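PDB 3MYR: nickel-dependent hydrogenase large subunit from Allochromatium vinosum, which carries the nickel-iron centre at which a heterodimeric hydrogenase oxidises molecular hydrogen, the electrons passing on to an acceptor. Local coordinates for residues H102-H107 and V388-R393; F298-G303 and A434-I439; D78-E83 and I494-G499; H344-Q349 and Q478-M483. One frame throughout, in Å; residues are numbered along the deposited sequence.

Interaction 1. Residues H102-H107 and V388-R393; sequences HDHVMH and VGPLAR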
loop_
_atom_site.group_PDB
_atom_site.type_symbol
_atom_site.label_atom_id
_atom_site.label_comp_id
_atom_site.label_asym_id
_atom_site.label_seq_id
_atom_site.Cartn_x
_atom_site.Cartn_y
_atom_site.Cartn_z
ATOM N N HIS B 102 -6.727 7.482 4.838
ATOM C CA HIS B 102 -5.645 6.897 5.594
ATOM C C HIS B 102 -4.368 7.005 4.771
ATOM O O HIS B 102 -3.337 7.402 5.250
ATOM C CB HIS B 102 -5.974 5.398 5.878
ATOM C CG HIS B 102 -4.908 4.694 6.648
ATOM N ND1 HIS B 102 -3.824 4.085 6.039
ATOM C CD2 HIS B 102 -4.726 4.546 7.986
ATOM C CE1 HIS B 102 -3.062 3.540 6.979
ATOM N NE2 HIS B 102 -3.562 3.848 8.167
ATOM N N ASP B 103 -4.434 6.562 3.519
ATOM C CA ASP B 103 -3.264 6.384 2.677
ATOM C C ASP B 103 -2.645 7.781 2.278
ATOM O O ASP B 103 -1.453 7.983 2.407
ATOM C CB ASP B 103 -3.770 5.632 1.433
ATOM C CG ASP B 103 -2.683 5.055 0.587
ATOM O OD1 ASP B 103 -1.527 5.601 0.579
ATOM O OD2 ASP B 103 -2.988 4.019 -0.095
ATOM N N HIS B 104 -3.452 8.763 1.885
ATOM C CA HIS B 104 -2.936 10.088 1.525
ATOM C C HIS B 104 -2.293 10.805 2.692
ATOM O O HIS B 104 -1.285 11.477 2.489
ATOM C CB HIS B 104 -4.068 10.989 0.962
ATOM C CG HIS B 104 -4.480 10.614 -0.438
ATOM N ND1 HIS B 104 -3.748 9.714 -1.196
ATOM C CD2 HIS B 104 -5.445 11.103 -1.258
ATOM C CE1 HIS B 104 -4.272 9.642 -2.410
ATOM N NE2 HIS B 104 -5.321 10.449 -2.463
ATOM N N VAL B 105 -2.921 10.733 3.883
ATOM C CA VAL B 105 -2.406 11.436 5.061
ATOM C C VAL B 105 -1.036 10.822 5.406
ATOM O O VAL B 105 -0.054 11.549 5.620
ATOM C CB VAL B 105 -3.385 11.322 6.267
ATOM C CG1 VAL B 105 -2.663 11.608 7.650
ATOM C CG2 VAL B 105 -4.594 12.269 6.044
ATOM N N MET B 106 -0.943 9.500 5.388
ATOM C CA MET B 106 0.376 8.905 5.754
ATOM C C MET B 106 1.350 9.144 4.613
ATOM O O MET B 106 2.533 9.300 4.890
ATOM C CB MET B 106 0.290 7.359 5.910
ATOM C CG MET B 106 -0.518 6.974 7.213
ATOM S SD MET B 106 -0.329 5.140 7.463
ATOM C CE MET B 106 1.373 4.891 7.999
ATOM N N HIS B 107 0.898 9.114 3.344
ATOM C CA HIS B 107 1.886 9.446 2.313
ATOM C C HIS B 107 2.478 10.835 2.579
ATOM O O HIS B 107 3.701 11.044 2.578
ATOM C CB HIS B 107 1.321 9.508 0.863
ATOM C CG HIS B 107 2.354 9.908 -0.120
ATOM N ND1 HIS B 107 2.430 11.167 -0.677
ATOM C CD2 HIS B 107 3.456 9.243 -0.544
ATOM C CE1 HIS B 107 3.481 11.229 -1.470
ATOM N NE2 HIS B 107 4.122 10.071 -1.406
ATOM N N VAL B 388 -1.507 8.820 -14.095
ATOM C CA VAL B 388 -2.745 8.558 -13.384
ATOM C C VAL B 388 -2.587 9.028 -11.936
ATOM O O VAL B 388 -1.471 9.285 -11.460
ATOM C CB VAL B 388 -3.122 7.021 -13.388
ATOM C CG1 VAL B 388 -3.361 6.579 -14.882
ATOM C CG2 VAL B 388 -1.948 6.180 -12.794
ATOM N N GLY B 389 -3.680 9.095 -11.206
ATOM C CA GLY B 389 -3.530 9.348 -9.759
ATOM C C GLY B 389 -4.257 10.647 -9.414
ATOM O O GLY B 389 -5.136 11.121 -10.177
ATOM N N PRO B 390 -3.939 11.223 -8.234
ATOM C CA PRO B 390 -4.697 12.393 -7.798
ATOM C C PRO B 390 -4.721 13.543 -8.772
ATOM O O PRO B 390 -5.731 14.243 -8.851
ATOM C CB PRO B 390 -3.989 12.823 -6.473
ATOM C CG PRO B 390 -3.424 11.495 -5.931
ATOM C CD PRO B 390 -2.976 10.744 -7.225
ATOM N N LEU B 391 -3.598 13.841 -9.430
ATOM C CA LEU B 391 -3.579 14.977 -10.376
ATOM C C LEU B 391 -4.553 14.720 -11.563
ATOM O O LEU B 391 -5.312 15.602 -11.989
ATOM C CB LEU B 391 -2.164 15.261 -10.886
ATOM C CG LEU B 391 -1.978 16.547 -11.759
ATOM C CD1 LEU B 391 -2.654 17.830 -11.177
ATOM C CD2 LEU B 391 -0.452 16.828 -12.059
ATOM N N ALA B 392 -4.554 13.488 -12.067
ATOM C CA ALA B 392 -5.470 13.121 -13.180
ATOM C C ALA B 392 -6.901 13.283 -12.734
ATOM O O ALA B 392 -7.726 13.787 -13.486
ATOM C CB ALA B 392 -5.253 11.691 -13.615
ATOM N N ARG B 393 -7.196 12.915 -11.479
ATOM C CA ARG B 393 -8.579 12.961 -10.996
ATOM C C ARG B 393 -9.010 14.395 -10.799
ATOM O O ARG B 393 -10.142 14.797 -11.133
ATOM C CB ARG B 393 -8.757 12.137 -9.697
ATOM C CG ARG B 393 -8.938 10.602 -9.974
ATOM C CD ARG B 393 -9.263 9.857 -8.622
ATOM N NE ARG B 393 -8.111 9.962 -7.699
ATOM C CZ ARG B 393 -7.116 9.084 -7.549
ATOM N NH1 ARG B 393 -6.188 9.288 -6.604
ATOM N NH2 ARG B 393 -7.039 7.992 -8.297
#
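H104 reaches out from helix 86-112 toward P390 and R393, both in the first turn of helix 390-399. G389 takes the N-cap position. Its backbone angles, phi 120° and psi -163°, would press a side chain against the preceding carbonyl oxygen, so glycine belongs here; its own carbonyl receives the first helical bond, R393 N to G389 O at 3.0 Å. P390 follows in the first helical turn, where the lack of an N-H costs nothing. Its ring leads with CG, which lies 4.1 Å from CE1 of H104 and equally far from NE2, approaching the imidazole obliquely. The imidazole is placed there by a first torsion of -74°, which leaves H104 CG beside its backbone N and opposite the carbonyl carbon. Three residues on, R393 folds its guanidinium back so that one face lies over the carbonyl carbon of G389. Its NH1 comes up at the edge of the H104 ring, 4.4 Å from H104 NE2. The two nitrogens do not bond each other: both converge on OE1 of E436, which forms a hydrogen bond with H104 and a salt bridge with R393. R393 also bonds P486 O, and P486 lines the cofactor pocket. With the H104 side chain about 7 Å from the nickel-iron centre, this is a buried second shell of the hydrogenase active site.

Interaction 2. Residues F298-G303 and A434-I439; sequences FLFPRG and ALESKI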
loop_
_atom_site.group_PDB
_atom_site.type_symbol
_atom_site.label_atom_id
_atom_site.label_comp_id
_atom_site.label_asym_id
_atom_site.label_seq_id
_atom_site.Cartn_x
_atom_site.Cartn_y
_atom_site.Cartn_z
ATOM N N PHE B 298 -20.718 8.230 -11.150
ATOM C CA PHE B 298 -19.441 8.191 -10.427
ATOM C C PHE B 298 -19.169 9.544 -9.746
ATOM O O PHE B 298 -19.386 10.601 -10.314
ATOM C CB PHE B 298 -18.296 7.867 -11.396
ATOM C CG PHE B 298 -18.132 6.390 -11.733
ATOM C CD1 PHE B 298 -17.158 5.996 -12.675
ATOM C CD2 PHE B 298 -18.897 5.404 -11.108
ATOM C CE1 PHE B 298 -16.922 4.642 -12.977
ATOM C CE2 PHE B 298 -18.718 4.044 -11.411
ATOM C CZ PHE B 298 -17.709 3.658 -12.366
ATOM N N LEU B 299 -18.622 9.522 -8.546
ATOM C CA LEU B 299 -17.990 10.728 -8.012
ATOM C C LEU B 299 -16.716 11.135 -8.834
ATOM O O LEU B 299 -16.565 12.283 -9.236
ATOM C CB LEU B 299 -17.649 10.514 -6.532
ATOM C CG LEU B 299 -16.870 11.665 -5.880
ATOM C CD1 LEU B 299 -17.751 12.927 -5.999
ATOM C CD2 LEU B 299 -16.711 11.320 -4.447
ATOM N N PHE B 300 -15.852 10.196 -9.144
ATOM C CA PHE B 300 -14.717 10.488 -10.007
ATOM C C PHE B 300 -15.067 10.033 -11.414
ATOM O O PHE B 300 -15.308 8.852 -11.623
ATOM C CB PHE B 300 -13.493 9.688 -9.540
ATOM C CG PHE B 300 -12.937 10.127 -8.200
ATOM C CD1 PHE B 300 -12.564 11.441 -7.992
ATOM C CD2 PHE B 300 -12.572 9.188 -7.257
ATOM C CE1 PHE B 300 -11.989 11.830 -6.771
ATOM C CE2 PHE B 300 -11.966 9.561 -6.056
ATOM C CZ PHE B 300 -11.668 10.868 -5.809
ATOM N N PRO B 301 -15.051 10.955 -12.403
ATOM C CA PRO B 301 -15.512 10.570 -13.725
ATOM C C PRO B 301 -14.460 9.784 -14.487
ATOM O O PRO B 301 -13.256 9.933 -14.211
ATOM C CB PRO B 301 -15.787 11.927 -14.411
ATOM C CG PRO B 301 -14.805 12.850 -13.703
ATOM C CD PRO B 301 -14.777 12.390 -12.291
ATOM N N ARG B 302 -14.936 8.981 -15.450
ATOM C CA ARG B 302 -14.084 8.272 -16.401
ATOM C C ARG B 302 -13.708 9.214 -17.532
ATOM O O ARG B 302 -14.558 9.927 -18.060
ATOM C CB ARG B 302 -14.855 7.086 -16.981
ATOM C CG ARG B 302 -14.057 6.267 -18.014
ATOM C CD ARG B 302 -14.713 4.894 -18.341
ATOM N NE ARG B 302 -14.776 4.159 -17.092
ATOM C CZ ARG B 302 -15.474 3.045 -16.874
ATOM N NH1 ARG B 302 -15.551 2.521 -15.629
ATOM N NH2 ARG B 302 -16.129 2.510 -17.876
ATOM N N GLY B 303 -12.457 9.163 -17.973
ATOM C CA GLY B 303 -12.056 9.896 -19.177
ATOM C C GLY B 303 -10.547 10.107 -19.234
ATOM O O GLY B 303 -9.796 9.713 -18.340
ATOM N N ALA B 434 -4.031 16.266 -1.537
ATOM C CA ALA B 434 -4.685 16.819 -0.355
ATOM C C ALA B 434 -6.125 17.256 -0.681
ATOM O O ALA B 434 -7.000 16.995 0.073
ATOM C CB ALA B 434 -3.893 18.030 0.174
ATOM N N LEU B 435 -6.346 17.963 -1.790
ATOM C CA LEU B 435 -7.685 18.450 -2.184
ATOM C C LEU B 435 -8.660 17.294 -2.389
ATOM O O LEU B 435 -9.784 17.389 -1.965
ATOM C CB LEU B 435 -7.659 19.273 -3.485
ATOM C CG LEU B 435 -6.731 20.532 -3.387
ATOM C CD1 LEU B 435 -6.790 21.365 -4.672
ATOM C CD2 LEU B 435 -6.978 21.358 -2.049
ATOM N N GLU B 436 -8.233 16.218 -3.036
ATOM C CA GLU B 436 -9.193 15.135 -3.293
ATOM C C GLU B 436 -9.487 14.417 -1.984
ATOM O O GLU B 436 -10.586 13.883 -1.819
ATOM C CB GLU B 436 -8.700 14.161 -4.387
ATOM C CG GLU B 436 -7.697 13.127 -3.852
ATOM C CD GLU B 436 -7.350 12.077 -4.925
ATOM O OE1 GLU B 436 -6.555 11.139 -4.644
ATOM O OE2 GLU B 436 -7.859 12.213 -6.076
ATOM N N SER B 437 -8.552 14.438 -1.029
ATOM C CA SER B 437 -8.875 13.965 0.365
ATOM C C SER B 437 -10.018 14.733 1.014
ATOM O O SER B 437 -10.863 14.149 1.687
ATOM C CB SER B 437 -7.692 14.068 1.323
ATOM O OG SER B 437 -6.626 13.309 0.780
ATOM N N LYS B 438 -10.034 16.035 0.830
ATOM C CA LYS B 438 -11.131 16.859 1.339
ATOM C C LYS B 438 -12.447 16.489 0.621
ATOM O O LYS B 438 -13.540 16.396 1.231
ATOM C CB LYS B 438 -10.795 18.358 1.128
ATOM C CG LYS B 438 -11.984 19.337 1.387
ATOM C CD LYS B 438 -12.627 19.070 2.813
ATOM C CE LYS B 438 -13.611 20.223 3.211
ATOM N NZ LYS B 438 -14.303 19.801 4.532
ATOM N N ILE B 439 -12.375 16.254 -0.668
ATOM C CA ILE B 439 -13.616 15.939 -1.390
ATOM C C ILE B 439 -14.146 14.590 -0.864
ATOM O O ILE B 439 -15.343 14.436 -0.674
ATOM C CB ILE B 439 -13.362 15.874 -2.913
ATOM C CG1 ILE B 439 -13.068 17.312 -3.449
ATOM C CG2 ILE B 439 -14.601 15.191 -3.660
ATOM C CD1 ILE B 439 -12.657 17.329 -4.895
#
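The phenyl ring of F300 and the carboxylate of E436 meet obliquely, their planes 42° apart, so that neither group stacks on the other. Contact is made at the far end of the ring, where F300 CZ lies 4.0 Å from E436 OE2, and the two side chains run at roughly a right angle. The ring is engaged a second time by R393, whose guanidinium makes a cation-pi interaction with it; a phenylalanine thus offers a pi surface to the arginine and its CZ corner to the acid. A chi1 of -68° puts F300 CG beside the backbone N and opposite the carbonyl carbon, which sends the ring out toward the helix. The length of E436 matters too: beyond CG its chain is fully extended (chi2 174°), which carries the carboxylate away from helix 426-456 to its partners H104 and R393. This buried acid is therefore matched by polar groups, and the positive charge of R393 would probably favour its ionised form. The other partner in the contact is the two-stranded antiparallel sheet of strands 281-288 and 300-305, where L299 and F300 together face D286 in a classic beta bulge. The chain turns a corner at L299, and the leucine's CB points to the helix. There L299 CD2 meets CG2 of I439 at 4.5 Å, a light apolar touch. I439 sits almost one turn beyond E436 on the same helical face, and residues Q404, A405 and L408 of helix 403-416 pack on its branched side chain as well.

Interaction 3. Residues D78-E83 and I494-G499; sequences DALRIE and IVIEDG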
loop_
_atom_site.group_PDB
_atom_site.type_symbol
_atom_site.label_atom_id
_atom_site.label_comp_id
_atom_site.label_asym_id
_atom_site.label_seq_id
_atom_site.Cartn_x
_atom_site.Cartn_y
_atom_site.Cartn_z
ATOM N N ASP B 78 -18.078 -8.301 -12.984
ATOM C CA ASP B 78 -18.225 -7.857 -14.376
ATOM C C ASP B 78 -18.335 -9.072 -15.298
ATOM O O ASP B 78 -19.201 -9.087 -16.181
ATOM C CB ASP B 78 -17.044 -6.942 -14.797
ATOM C CG ASP B 78 -17.259 -6.307 -16.160
ATOM O OD1 ASP B 78 -18.192 -5.505 -16.253
ATOM O OD2 ASP B 78 -16.552 -6.614 -17.166
ATOM N N ALA B 79 -17.458 -10.066 -15.125
ATOM C CA ALA B 79 -17.436 -11.231 -16.013
ATOM C C ALA B 79 -18.763 -11.992 -15.994
ATOM O O ALA B 79 -19.235 -12.523 -17.042
ATOM C CB ALA B 79 -16.279 -12.172 -15.595
ATOM N N LEU B 80 -19.375 -12.007 -14.818
ATOM C CA LEU B 80 -20.484 -12.897 -14.481
ATOM C C LEU B 80 -21.800 -12.136 -14.458
ATOM O O LEU B 80 -22.896 -12.755 -14.389
ATOM C CB LEU B 80 -20.236 -13.448 -13.105
ATOM C CG LEU B 80 -19.543 -14.802 -13.040
ATOM C CD1 LEU B 80 -18.991 -15.502 -14.325
ATOM C CD2 LEU B 80 -18.939 -15.231 -11.748
ATOM N N ARG B 81 -21.693 -10.808 -14.546
ATOM C CA ARG B 81 -22.840 -9.834 -14.446
ATOM C C ARG B 81 -23.570 -9.976 -13.153
ATOM O O ARG B 81 -24.777 -10.168 -13.131
ATOM C CB ARG B 81 -23.854 -9.957 -15.619
ATOM C CG ARG B 81 -23.145 -10.467 -16.857
ATOM C CD ARG B 81 -22.925 -9.460 -17.925
ATOM N NE ARG B 81 -23.738 -9.883 -19.081
ATOM C CZ ARG B 81 -24.988 -9.460 -19.373
ATOM N NH1 ARG B 81 -25.615 -9.926 -20.474
ATOM N NH2 ARG B 81 -25.621 -8.558 -18.602
ATOM N N ILE B 82 -22.848 -9.935 -12.051
ATOM C CA ILE B 82 -23.544 -9.957 -10.795
ATOM C C ILE B 82 -23.788 -8.489 -10.431
ATOM O O ILE B 82 -22.853 -7.713 -10.418
ATOM C CB ILE B 82 -22.630 -10.603 -9.788
ATOM C CG1 ILE B 82 -22.367 -12.026 -10.236
ATOM C CG2 ILE B 82 -23.201 -10.483 -8.374
ATOM C CD1 ILE B 82 -21.206 -12.737 -9.443
ATOM N N GLU B 83 -25.014 -8.116 -10.083
ATOM C CA GLU B 83 -25.280 -6.776 -9.475
ATOM C C GLU B 83 -25.194 -6.847 -7.958
ATOM O O GLU B 83 -25.735 -7.771 -7.349
ATOM C CB GLU B 83 -26.738 -6.320 -9.783
ATOM C CG GLU B 83 -27.037 -5.964 -11.225
ATOM C CD GLU B 83 -26.860 -4.466 -11.509
ATOM O OE1 GLU B 83 -27.221 -3.598 -10.630
ATOM O OE2 GLU B 83 -26.360 -4.170 -12.626
ATOM N N ILE B 494 -9.941 -10.299 -16.214
ATOM C CA ILE B 494 -9.960 -11.760 -15.924
ATOM C C ILE B 494 -10.601 -12.517 -17.089
ATOM O O ILE B 494 -11.590 -12.068 -17.672
ATOM C CB ILE B 494 -10.701 -12.085 -14.635
ATOM C CG1 ILE B 494 -10.607 -13.577 -14.292
ATOM C CG2 ILE B 494 -12.197 -11.651 -14.732
ATOM C CD1 ILE B 494 -11.202 -13.906 -12.856
ATOM N N VAL B 495 -10.081 -13.698 -17.364
ATOM C CA VAL B 495 -10.714 -14.569 -18.312
ATOM C C VAL B 495 -10.956 -15.866 -17.610
ATOM O O VAL B 495 -10.009 -16.463 -17.038
ATOM C CB VAL B 495 -9.781 -14.793 -19.568
ATOM C CG1 VAL B 495 -10.353 -15.810 -20.535
ATOM C CG2 VAL B 495 -9.487 -13.447 -20.241
ATOM N N ILE B 496 -12.202 -16.325 -17.678
ATOM C CA ILE B 496 -12.617 -17.522 -16.937
ATOM C C ILE B 496 -12.982 -18.645 -17.880
ATOM O O ILE B 496 -13.755 -18.451 -18.844
ATOM C CB ILE B 496 -13.848 -17.281 -16.011
ATOM C CG1 ILE B 496 -13.524 -16.249 -14.898
ATOM C CG2 ILE B 496 -14.298 -18.589 -15.376
ATOM C CD1 ILE B 496 -14.800 -15.628 -14.312
ATOM N N GLU B 497 -12.439 -19.824 -17.632
ATOM C CA GLU B 497 -12.835 -20.989 -18.430
ATOM C C GLU B 497 -13.155 -22.144 -17.506
ATOM O O GLU B 497 -12.346 -22.524 -16.658
ATOM C CB GLU B 497 -11.745 -21.406 -19.463
ATOM C CG GLU B 497 -11.341 -20.239 -20.372
ATOM C CD GLU B 497 -10.276 -20.614 -21.459
ATOM O OE1 GLU B 497 -9.568 -21.623 -21.287
ATOM O OE2 GLU B 497 -10.085 -19.841 -22.440
ATOM N N ASP B 498 -14.336 -22.713 -17.697
ATOM C CA ASP B 498 -14.753 -23.902 -16.926
ATOM C C ASP B 498 -14.544 -23.760 -15.401
ATOM O O ASP B 498 -13.948 -24.642 -14.762
ATOM C CB ASP B 498 -14.055 -25.153 -17.472
ATOM C CG ASP B 498 -14.407 -25.420 -18.962
ATOM O OD1 ASP B 498 -13.485 -25.752 -19.768
ATOM O OD2 ASP B 498 -15.596 -25.221 -19.335
ATOM N N GLY B 499 -14.958 -22.621 -14.849
ATOM C CA GLY B 499 -14.850 -22.414 -13.411
ATOM C C GLY B 499 -13.450 -21.933 -12.948
ATOM O O GLY B 499 -13.242 -21.730 -11.761
#
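A79 and L80 at the end of helix 67-80 pack on I494 and I496 of strand 488-497 in a purely apolar helix-on-sheet contact. The strand is the middle one of a three-stranded antiparallel sheet, flanked by 476-485 and 500-507, and the helix lies against one face of it. The alternation of the strand explains the choice of partners: I494 and I496 both direct CB toward the helix, while V495 between them points away and meets N503 of the neighbouring strand. A small residue lets the two backbones come near, and A79 has its CA 7.5 Å from that of I494. A79 CB therefore meets I494 CG2 at 4.2 Å, and A75 and V76 of the same helix also touch that isoleucine. L80 ends the helix. R81 leaves it with positive phi (58°), and the only backbone bond within 78-83 is a weak one from R81 N to D78 O. Beyond I496 the strand runs into a tight hairpin turn at D498 and G499, whose positive phi values fit a type I' turn and suit glycine at the second position, and which leads into strand 500-507. I496 makes two of the three contacts. Its CG1 lies beside the backbone N (chi1 -63°), and from there the terminal methyl CD1 reaches both helix residues, 4.0 Å from A79 CB and 4.2 Å from L80 CD1.

Interaction 4. Residues H344-Q349 and Q478-M483; sequences HPYEGQ and QGVGIM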
loop_
_atom_site.group_PDB
_atom_site.type_symbol
_atom_site.label_atom_id
_atom_site.label_comp_id
_atom_site.label_asym_id
_atom_site.label_seq_id
_atom_site.Cartn_x
_atom_site.Cartn_y
_atom_site.Cartn_z
ATOM N N HIS B 344 -3.119 -6.007 -25.151
ATOM C CA HIS B 344 -4.281 -5.647 -24.321
ATOM C C HIS B 344 -4.372 -6.689 -23.170
ATOM O O HIS B 344 -4.028 -7.844 -23.381
ATOM C CB HIS B 344 -5.601 -5.679 -25.152
ATOM C CG HIS B 344 -6.810 -5.341 -24.343
ATOM N ND1 HIS B 344 -7.217 -4.042 -24.137
ATOM C CD2 HIS B 344 -7.579 -6.103 -23.538
ATOM C CE1 HIS B 344 -8.240 -4.029 -23.304
ATOM N NE2 HIS B 344 -8.464 -5.261 -22.910
ATOM N N PRO B 345 -4.802 -6.280 -21.952
ATOM C CA PRO B 345 -4.717 -7.186 -20.789
ATOM C C PRO B 345 -5.570 -8.465 -20.880
ATOM O O PRO B 345 -5.261 -9.434 -20.201
ATOM C CB PRO B 345 -5.187 -6.299 -19.605
ATOM C CG PRO B 345 -5.001 -4.918 -20.072
ATOM C CD PRO B 345 -5.251 -4.936 -21.558
ATOM N N TYR B 346 -6.626 -8.508 -21.697
ATOM C CA TYR B 346 -7.273 -9.801 -21.869
ATOM C C TYR B 346 -6.357 -10.815 -22.517
ATOM O O TYR B 346 -6.580 -12.022 -22.370
ATOM C CB TYR B 346 -8.571 -9.740 -22.710
ATOM C CG TYR B 346 -9.797 -9.208 -21.971
ATOM C CD1 TYR B 346 -10.641 -8.246 -22.590
ATOM C CD2 TYR B 346 -10.128 -9.668 -20.678
ATOM C CE1 TYR B 346 -11.808 -7.823 -21.987
ATOM C CE2 TYR B 346 -11.335 -9.233 -20.045
ATOM C CZ TYR B 346 -12.125 -8.312 -20.699
ATOM O OH TYR B 346 -13.266 -7.895 -20.117
ATOM N N GLU B 347 -5.327 -10.327 -23.204
ATOM C CA GLU B 347 -4.357 -11.194 -23.897
ATOM C C GLU B 347 -2.945 -11.029 -23.306
ATOM O O GLU B 347 -1.946 -11.433 -23.918
ATOM C CB GLU B 347 -4.324 -10.821 -25.367
ATOM C CG GLU B 347 -5.650 -11.112 -26.029
ATOM C CD GLU B 347 -5.748 -10.477 -27.421
ATOM O OE1 GLU B 347 -6.006 -11.243 -28.379
ATOM O OE2 GLU B 347 -5.569 -9.219 -27.551
ATOM N N GLY B 348 -2.884 -10.513 -22.081
ATOM C CA GLY B 348 -1.592 -10.174 -21.443
ATOM C C GLY B 348 -0.792 -11.425 -21.244
ATOM O O GLY B 348 -1.362 -12.506 -21.119
ATOM N N GLN B 349 0.520 -11.272 -21.102
ATOM C CA GLN B 349 1.379 -12.436 -20.835
ATOM C C GLN B 349 2.415 -11.983 -19.835
ATOM O O GLN B 349 2.872 -10.815 -19.925
ATOM C CB GLN B 349 2.135 -12.868 -22.120
ATOM C CG GLN B 349 1.261 -13.405 -23.234
ATOM C CD GLN B 349 2.099 -13.781 -24.479
ATOM O OE1 GLN B 349 3.292 -14.116 -24.384
ATOM N NE2 GLN B 349 1.458 -13.758 -25.641
ATOM N N GLN B 478 -15.508 -13.378 -19.436
ATOM C CA GLN B 478 -14.407 -12.469 -19.172
ATOM C C GLN B 478 -14.937 -11.129 -18.783
ATOM O O GLN B 478 -16.077 -10.802 -19.121
ATOM C CB GLN B 478 -13.513 -12.321 -20.389
ATOM C CG GLN B 478 -14.140 -11.747 -21.658
ATOM C CD GLN B 478 -13.167 -11.937 -22.806
ATOM O OE1 GLN B 478 -12.754 -13.052 -23.087
ATOM N NE2 GLN B 478 -12.741 -10.861 -23.404
ATOM N N GLY B 479 -14.184 -10.427 -17.949
ATOM C CA GLY B 479 -14.640 -9.152 -17.389
ATOM C C GLY B 479 -13.490 -8.282 -16.893
ATOM O O GLY B 479 -12.328 -8.739 -16.774
ATOM N N VAL B 480 -13.760 -7.013 -16.638
ATOM C CA VAL B 480 -12.711 -6.133 -16.095
ATOM C C VAL B 480 -13.243 -5.448 -14.861
ATOM O O VAL B 480 -14.421 -5.032 -14.817
ATOM C CB VAL B 480 -12.241 -5.139 -17.177
ATOM C CG1 VAL B 480 -13.445 -4.425 -17.820
ATOM C CG2 VAL B 480 -11.207 -4.159 -16.635
ATOM N N GLY B 481 -12.427 -5.440 -13.815
ATOM C CA GLY B 481 -12.755 -4.738 -12.561
ATOM C C GLY B 481 -11.946 -3.462 -12.531
ATOM O O GLY B 481 -10.724 -3.507 -12.680
ATOM N N ILE B 482 -12.629 -2.329 -12.493
ATOM C CA ILE B 482 -11.927 -1.048 -12.477
ATOM C C ILE B 482 -12.074 -0.388 -11.126
ATOM O O ILE B 482 -12.989 -0.684 -10.329
ATOM C CB ILE B 482 -12.379 -0.059 -13.621
ATOM C CG1 ILE B 482 -13.857 0.229 -13.554
ATOM C CG2 ILE B 482 -12.142 -0.643 -14.947
ATOM C CD1 ILE B 482 -14.269 1.446 -12.554
ATOM N N MET B 483 -11.140 0.492 -10.827
ATOM C CA MET B 483 -11.201 1.205 -9.560
ATOM C C MET B 483 -10.290 2.430 -9.703
ATOM O O MET B 483 -9.364 2.406 -10.523
ATOM C CB MET B 483 -10.703 0.305 -8.456
ATOM C CG MET B 483 -9.980 1.106 -7.413
ATOM S SD MET B 483 -10.188 0.248 -5.933
ATOM C CE MET B 483 -10.558 1.571 -4.789
#
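The hydroxyl of Y346 is held by a hydrogen bond to OE1 of E319 and lies at the same time against the backbone of strand 476-485, with Y346 OH 3.3 Å from G479 C. Y346 belongs to a short 3-10 turn in the long loop between strands 324-327 and 378-381, and the strand it packs on is an outer one of the three-stranded antiparallel sheet. The turn is closed by E347 N bonding H344 O at 2.8 Å, which fixes the base from which the tyrosine springs. Over one face of the ring comes the amide of Q478: NE2 stands 3.4 Å above the plane, over the centre, with ring and amide planes 44° apart. An amide nitrogen over the pi cloud is likely to be mildly favourable. Q478 gets there with CG in the crowded position between backbone N and carbonyl carbon (chi1 62°), the rest of the chain extended. W493 of the adjoining strand meets the same tyrosine edge-to-face. A leucine in place of Y346 would probably leave E319 without its hydroxyl mate and the NE2 of Q478 without the ring face beneath it. The side chain of V480 adds a marginal van der Waals touch, its CB 4.2 Å from Y346 OH, while its backbone N turns to D78 OD2. At the edge of the tyrosine ring, near its plane, G479 O lies 3.5 Å from Y346 CE2.

How the interactions relate
From the N terminus the chain passes 78-83 and then 102-107, 298-303 and 344-349 before any contact closes. Interaction 1 closes at 388-393, interaction 2 at 434-439, interaction 4 at 478-483 and, last, interaction 3 at 494-499, whose loop encloses the other three. Interactions 1, 2 and 4 all cross one another. The first two share a buried polar cluster around E436 near the nickel-iron centre, joining helices 86-112, 390-399 and 426-456 to strand 300-305. Interactions 3 and 4 meet on adjacent strands of one sheet. R302 and F298 touching I482 connect interaction 2 to interaction 4.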